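Uncharacterized protein (Pseudomonas aeruginosa, PDB 4O5P) probably hydrolyses phospholipids as a type VI secretion effector, using a catalytic domain of the alpha/beta-hydrolase clan. Local coordinates at residues G149-V154 / N169-L174; E176-N181 / R200-P205. All coordinates share one frame; numbering follows the deposited sequence.

Interactions 1 and 2 follow each other along the chain and share helix 168-178, which packs against helix 139-162 in the first and against helix 195-219 in the second. Their centres lie about 10 Å apart and they touch directly: Val-151 CG2 is 3.8 Å from Met-178 SE, Leu-150 CB is 3.9 Å from Met-178 CE, and Leu-174 CD2 reaches 3.7 Å from Ala-202 O. Met-178 therefore belongs to the apolar layer of both. Through Leu-150 and Leu-153, helix 139-162 also packs against strand 225-236 and helix 238-254, the two elements that flank the probable nucleophile elbow of the hydrolase fold, so the contacts lie outward from that core.

Interaction 1 (G149-V154 / N169-L174); sequences GLVQLV and NDVQGL
With CG1 trans to the backbone N in both valines (chi1 176° in Val-151, 168° in Val-171), Val-151 presents CG1 to the CG2 branch of Val-171, which stands beside its own N. This is the meeting line of a helical hairpin on the alpha/beta-hydrolase fold: helices 139-162 and 168-178 are joined by a short loop, and the two segments run roughly antiparallel, their axes 135° apart and 10.1 Å at closest approach. The backbones come nearest at Val-151 and Val-171, 6.7 Å between their CA atoms, and branched side chains fill the gap.

Val-151 does most of the work. Its CG1 lies 3.9 Å from Val-171 CG2, and its CG2 leans on the beta-carbon of Leu-174, so the isopropyl group spans one turn of the partner helix. Leu-166, in the connecting loop, closes the hairpin against Val-151, Val-154 and Val-171. Leu-150 and Leu-153 instead pack on helix 238-254, and Leu-153 also touches strand 225-236.

Gln-152 sets off away from the partner, but its chain bends back at chi2, and its NE2, already donating to Trp-148 O, comes to 4.2 Å from Val-171 CG1. The same Val-151 CG1 also meets Leu-174 CD1, at 3.8 Å.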
loop_
_atom_site.group_PDB
_atom_site.type_symbol
_atom_site.label_atom_id
_atom_site.label_comp_id
_atom_site.label_asym_id
_atom_site.label_seq_id
_atom_site.Cartn_x
_atom_site.Cartn_y
_atom_site.Cartn_z
ATOM N N GLY A 149 8.640 -10.057 8.008
ATOM C CA GLY A 149 8.378 -11.022 6.947
ATOM C C GLY A 149 9.571 -11.919 6.704
ATOM O O GLY A 149 9.436 -13.150 6.714
ATOM N N LEU A 150 10.745 -11.312 6.512
ATOM C CA LEU A 150 11.977 -12.089 6.376
ATOM C C LEU A 150 12.197 -13.060 7.552
ATOM O O LEU A 150 12.480 -14.240 7.334
ATOM C CB LEU A 150 13.184 -11.167 6.163
ATOM C CG LEU A 150 13.192 -10.458 4.803
ATOM C CD1 LEU A 150 14.229 -9.346 4.748
ATOM C CD2 LEU A 150 13.433 -11.478 3.685
ATOM N N VAL A 151 12.014 -12.573 8.780
ATOM C CA VAL A 151 12.162 -13.409 9.975
ATOM C C VAL A 151 11.233 -14.621 9.960
ATOM O O VAL A 151 11.634 -15.718 10.368
ATOM C CB VAL A 151 11.951 -12.591 11.273
ATOM C CG1 VAL A 151 12.000 -13.492 12.511
ATOM C CG2 VAL A 151 12.991 -11.488 11.370
ATOM N N GLN A 152 10.005 -14.439 9.470
ATOM C CA GLN A 152 9.035 -15.540 9.457
ATOM C C GLN A 152 9.497 -16.760 8.660
ATOM O O GLN A 152 9.079 -17.892 8.948
ATOM C CB GLN A 152 7.679 -15.070 8.937
ATOM C CG GLN A 152 7.065 -13.991 9.789
ATOM C CD GLN A 152 7.255 -14.255 11.266
ATOM O OE1 GLN A 152 6.648 -15.168 11.826
ATOM N NE2 GLN A 152 8.112 -13.474 11.899
ATOM N N LEU A 153 10.350 -16.521 7.666
ATOM C CA LEU A 153 10.936 -17.581 6.861
ATOM C C LEU A 153 11.899 -18.393 7.727
ATOM O O LEU A 153 11.951 -19.641 7.667
ATOM C CB LEU A 153 11.710 -16.968 5.695
ATOM C CG LEU A 153 10.981 -16.138 4.625
ATOM C CD1 LEU A 153 11.936 -15.883 3.467
ATOM C CD2 LEU A 153 9.714 -16.816 4.128
ATOM N N VAL A 154 12.667 -17.659 8.527
ATOM C CA VAL A 154 13.595 -18.264 9.459
ATOM C C VAL A 154 12.780 -19.138 10.411
ATOM O O VAL A 154 13.144 -20.288 10.657
ATOM C CB VAL A 154 14.411 -17.201 10.234
ATOM C CG1 VAL A 154 15.121 -17.832 11.429
ATOM C CG2 VAL A 154 15.425 -16.521 9.332
ATOM N N ASN A 169 10.222 -12.462 21.682
ATOM C CA ASN A 169 11.323 -11.606 22.110
ATOM C C ASN A 169 12.405 -11.552 21.040
ATOM O O ASN A 169 12.924 -10.479 20.703
ATOM C CB ASN A 169 11.915 -12.121 23.427
ATOM C CG ASN A 169 13.046 -11.243 23.941
ATOM O OD1 ASN A 169 12.818 -10.109 24.375
ATOM N ND2 ASN A 169 14.271 -11.762 23.900
ATOM N N ASP A 170 12.725 -12.717 20.491
ATOM C CA ASP A 170 13.765 -12.811 19.472
ATOM C C ASP A 170 13.344 -12.257 18.114
ATOM O O ASP A 170 14.158 -11.636 17.439
ATOM C CB ASP A 170 14.282 -14.243 19.342
ATOM C CG ASP A 170 15.391 -14.542 20.322
ATOM O OD1 ASP A 170 15.106 -14.606 21.535
ATOM O OD2 ASP A 170 16.552 -14.695 19.885
ATOM N N VAL A 171 12.097 -12.484 17.712
ATOM C CA VAL A 171 11.577 -11.853 16.502
ATOM C C VAL A 171 11.751 -10.334 16.660
ATOM O O VAL A 171 12.395 -9.685 15.823
ATOM C CB VAL A 171 10.091 -12.201 16.240
ATOM C CG1 VAL A 171 9.512 -11.300 15.164
ATOM C CG2 VAL A 171 9.933 -13.656 15.837
ATOM N N GLN A 172 11.207 -9.790 17.753
ATOM C CA GLN A 172 11.334 -8.360 18.068
ATOM C C GLN A 172 12.768 -7.850 17.958
ATOM O O GLN A 172 13.025 -6.803 17.344
ATOM C CB GLN A 172 10.821 -8.085 19.476
ATOM C CG GLN A 172 9.313 -8.104 19.598
ATOM C CD GLN A 172 8.860 -7.974 21.025
ATOM O OE1 GLN A 172 9.652 -8.156 21.953
ATOM N NE2 GLN A 172 7.582 -7.651 21.220
ATOM N N GLY A 173 13.703 -8.589 18.550
ATOM C CA GLY A 173 15.106 -8.208 18.502
ATOM C C GLY A 173 15.713 -8.260 17.109
ATOM O O GLY A 173 16.601 -7.470 16.771
ATOM N N LEU A 174 15.248 -9.203 16.299
ATOM C CA LEU A 174 15.785 -9.374 14.959
ATOM C C LEU A 174 15.346 -8.191 14.124
ATOM O O LEU A 174 16.170 -7.539 13.478
ATOM C CB LEU A 174 15.286 -10.689 14.340
ATOM C CG LEU A 174 15.929 -11.950 14.915
ATOM C CD1 LEU A 174 15.027 -13.148 14.705
ATOM C CD2 LEU A 174 17.283 -12.204 14.285
#

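Interaction 2 (E176-N181 / R200-P205); sequences EEMSTN and RAALEP
Next to Met-178, which packs on Ala-202, the hydroxyl oxygen of Ser-179 has two partners: Asn-181 N donates to Ser-179 OG at 3.1 Å with a nearly straight 167° bond, and Glu-143 of helix 139-162 adds a weak hydrogen bond. The first of these makes an ST turn, which shapes the chain as it leaves helix 168-178. Thr-180 OG1 also bonds to Glu-143, and Lys-198 NZ reaches Ser-179 O, so this polar turn is tied to both neighbouring helices.

Contact with segment 200-205 is made before the turn, by Glu-177 and Met-178, and is centred on one methyl group. Ala-202 points its CB at helix 168-178, where the backbones come to 6.0 Å between Met-178 CA and Ala-202 CA. Such closeness suits the small alanine. Met-178, built as selenomethionine, lays its CG against Ala-202 CB at 3.5 Å, tighter than normal van der Waals contact. From there its chain continues past the alanine and bends at chi3 (84°), which swings the terminal methyl onto Leu-203: CE is 3.9 Å from Leu-203 CD2, with SE close behind. The two long side chains cross at about a right angle, and Met-178 also touches Asn-147 of helix 139-162 and Arg-199 of helix 195-219.

Glu-177 covers the outer edge. Its CB and, through an extended chain, its OE1 each come to 3.8 Å from Ala-202 CB, placing the carboxylate alongside the methyl at the solvent-exposed margin.

No hydrogen bond links the two segments. Their hold on each other thus rests on the fit of methyl and methylene groups, while polar bonds to other residues fix the adjoining turn.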
loop_
_atom_site.group_PDB
_atom_site.type_symbol
_atom_site.label_atom_id
_atom_site.label_comp_id
_atom_site.label_asym_id
_atom_site.label_seq_id
_atom_site.Cartn_x
_atom_site.Cartn_y
_atom_site.Cartn_z
ATOM N N GLU A 176 14.449 -5.321 15.184
ATOM C CA GLU A 176 15.175 -4.132 15.652
ATOM C C GLU A 176 16.607 -4.044 15.118
ATOM O O GLU A 176 17.069 -2.960 14.745
ATOM C CB GLU A 176 15.222 -4.102 17.177
ATOM C CG GLU A 176 13.912 -3.734 17.852
ATOM C CD GLU A 176 14.086 -3.597 19.344
ATOM O OE1 GLU A 176 14.910 -4.348 19.916
ATOM O OE2 GLU A 176 13.417 -2.734 19.943
ATOM N N GLU A 177 17.308 -5.177 15.117
ATOM C CA GLU A 177 18.676 -5.272 14.593
ATOM C C GLU A 177 18.778 -4.999 13.097
ATOM O O GLU A 177 19.804 -4.498 12.627
ATOM C CB GLU A 177 19.267 -6.661 14.877
ATOM C CG GLU A 177 19.581 -6.932 16.344
ATOM C CD GLU A 177 20.049 -8.365 16.585
ATOM O OE1 GLU A 177 20.661 -8.960 15.664
ATOM O OE2 GLU A 177 19.794 -8.897 17.687
HETATM N N MSE A 178 17.734 -5.356 12.341
HETATM C CA MSE A 178 17.737 -5.162 10.883
HETATM C C MSE A 178 17.345 -3.724 10.467
HETATM O O MSE A 178 17.590 -3.319 9.332
HETATM C CB MSE A 178 16.817 -6.188 10.190
HETATM C CG MSE A 178 17.178 -7.662 10.439
HETATM SE SE MSE A 178 15.647 -8.899 10.394
HETATM C CE MSE A 178 15.550 -9.166 8.462
ATOM N N SER A 179 16.754 -2.955 11.384
ATOM C CA SER A 179 16.285 -1.586 11.071
ATOM C C SER A 179 17.419 -0.657 10.654
ATOM O O SER A 179 18.586 -0.867 11.018
ATOM C CB SER A 179 15.568 -0.969 12.284
ATOM O OG SER A 179 15.045 0.323 11.995
ATOM N N THR A 180 17.078 0.383 9.896
ATOM C CA THR A 180 18.059 1.402 9.554
ATOM C C THR A 180 17.998 2.603 10.498
ATOM O O THR A 180 18.778 3.545 10.348
ATOM C CB THR A 180 17.959 1.839 8.081
ATOM O OG1 THR A 180 16.583 2.032 7.718
ATOM C CG2 THR A 180 18.544 0.768 7.197
ATOM N N ASN A 181 17.087 2.556 11.474
ATOM C CA ASN A 181 16.991 3.588 12.517
ATOM C C ASN A 181 16.997 5.042 12.044
ATOM O O ASN A 181 17.722 5.865 12.606
ATOM C CB ASN A 181 18.130 3.428 13.532
ATOM C CG ASN A 181 18.229 2.029 14.080
ATOM O OD1 ASN A 181 19.273 1.395 13.991
ATOM N ND2 ASN A 181 17.140 1.540 14.654
ATOM N N ARG A 200 21.526 -8.706 6.577
ATOM C CA ARG A 200 22.370 -9.905 6.442
ATOM C C ARG A 200 23.031 -10.279 7.761
ATOM O O ARG A 200 22.957 -11.437 8.188
ATOM C CB ARG A 200 23.443 -9.737 5.372
ATOM C CG ARG A 200 24.283 -10.996 5.192
ATOM C CD ARG A 200 25.265 -10.869 4.053
ATOM N NE ARG A 200 24.606 -10.737 2.755
ATOM C CZ ARG A 200 24.074 -11.753 2.073
ATOM N NH1 ARG A 200 24.103 -12.988 2.565
ATOM N NH2 ARG A 200 23.504 -11.534 0.899
ATOM N N ALA A 201 23.659 -9.287 8.400
ATOM C CA ALA A 201 24.300 -9.480 9.699
ATOM C C ALA A 201 23.332 -10.078 10.705
ATOM O O ALA A 201 23.635 -11.090 11.342
ATOM C CB ALA A 201 24.879 -8.159 10.228
ATOM N N ALA A 202 22.157 -9.469 10.838
ATOM C CA ALA A 202 21.202 -9.959 11.825
ATOM C C ALA A 202 20.720 -11.376 11.528
ATOM O O ALA A 202 20.449 -12.136 12.455
ATOM C CB ALA A 202 20.019 -9.015 11.961
ATOM N N LEU A 203 20.574 -11.720 10.246
ATOM C CA LEU A 203 20.040 -13.046 9.901
ATOM C C LEU A 203 21.082 -14.161 9.937
ATOM O O LEU A 203 20.737 -15.347 10.040
ATOM C CB LEU A 203 19.397 -13.026 8.517
ATOM C CG LEU A 203 18.085 -12.248 8.383
ATOM C CD1 LEU A 203 17.462 -12.500 7.023
ATOM C CD2 LEU A 203 17.125 -12.595 9.511
ATOM N N GLU A 204 22.351 -13.788 9.821
ATOM C CA GLU A 204 23.413 -14.785 9.665
ATOM C C GLU A 204 23.540 -15.881 10.733
ATOM O O GLU A 204 23.714 -17.049 10.377
ATOM C CB GLU A 204 24.764 -14.114 9.405
ATOM C CG GLU A 204 25.101 -13.995 7.922
ATOM C CD GLU A 204 26.389 -14.712 7.577
ATOM O OE1 GLU A 204 27.433 -14.404 8.202
ATOM O OE2 GLU A 204 26.353 -15.594 6.690
ATOM N N PRO A 205 23.473 -15.523 12.030
ATOM C CA PRO A 205 23.619 -16.580 13.038
ATOM C C PRO A 205 22.573 -17.679 12.888
ATOM O O PRO A 205 22.917 -18.867 12.957
ATOM C CB PRO A 205 23.388 -15.835 14.357
ATOM C CG PRO A 205 23.860 -14.467 14.089
ATOM C CD PRO A 205 23.434 -14.187 12.659
#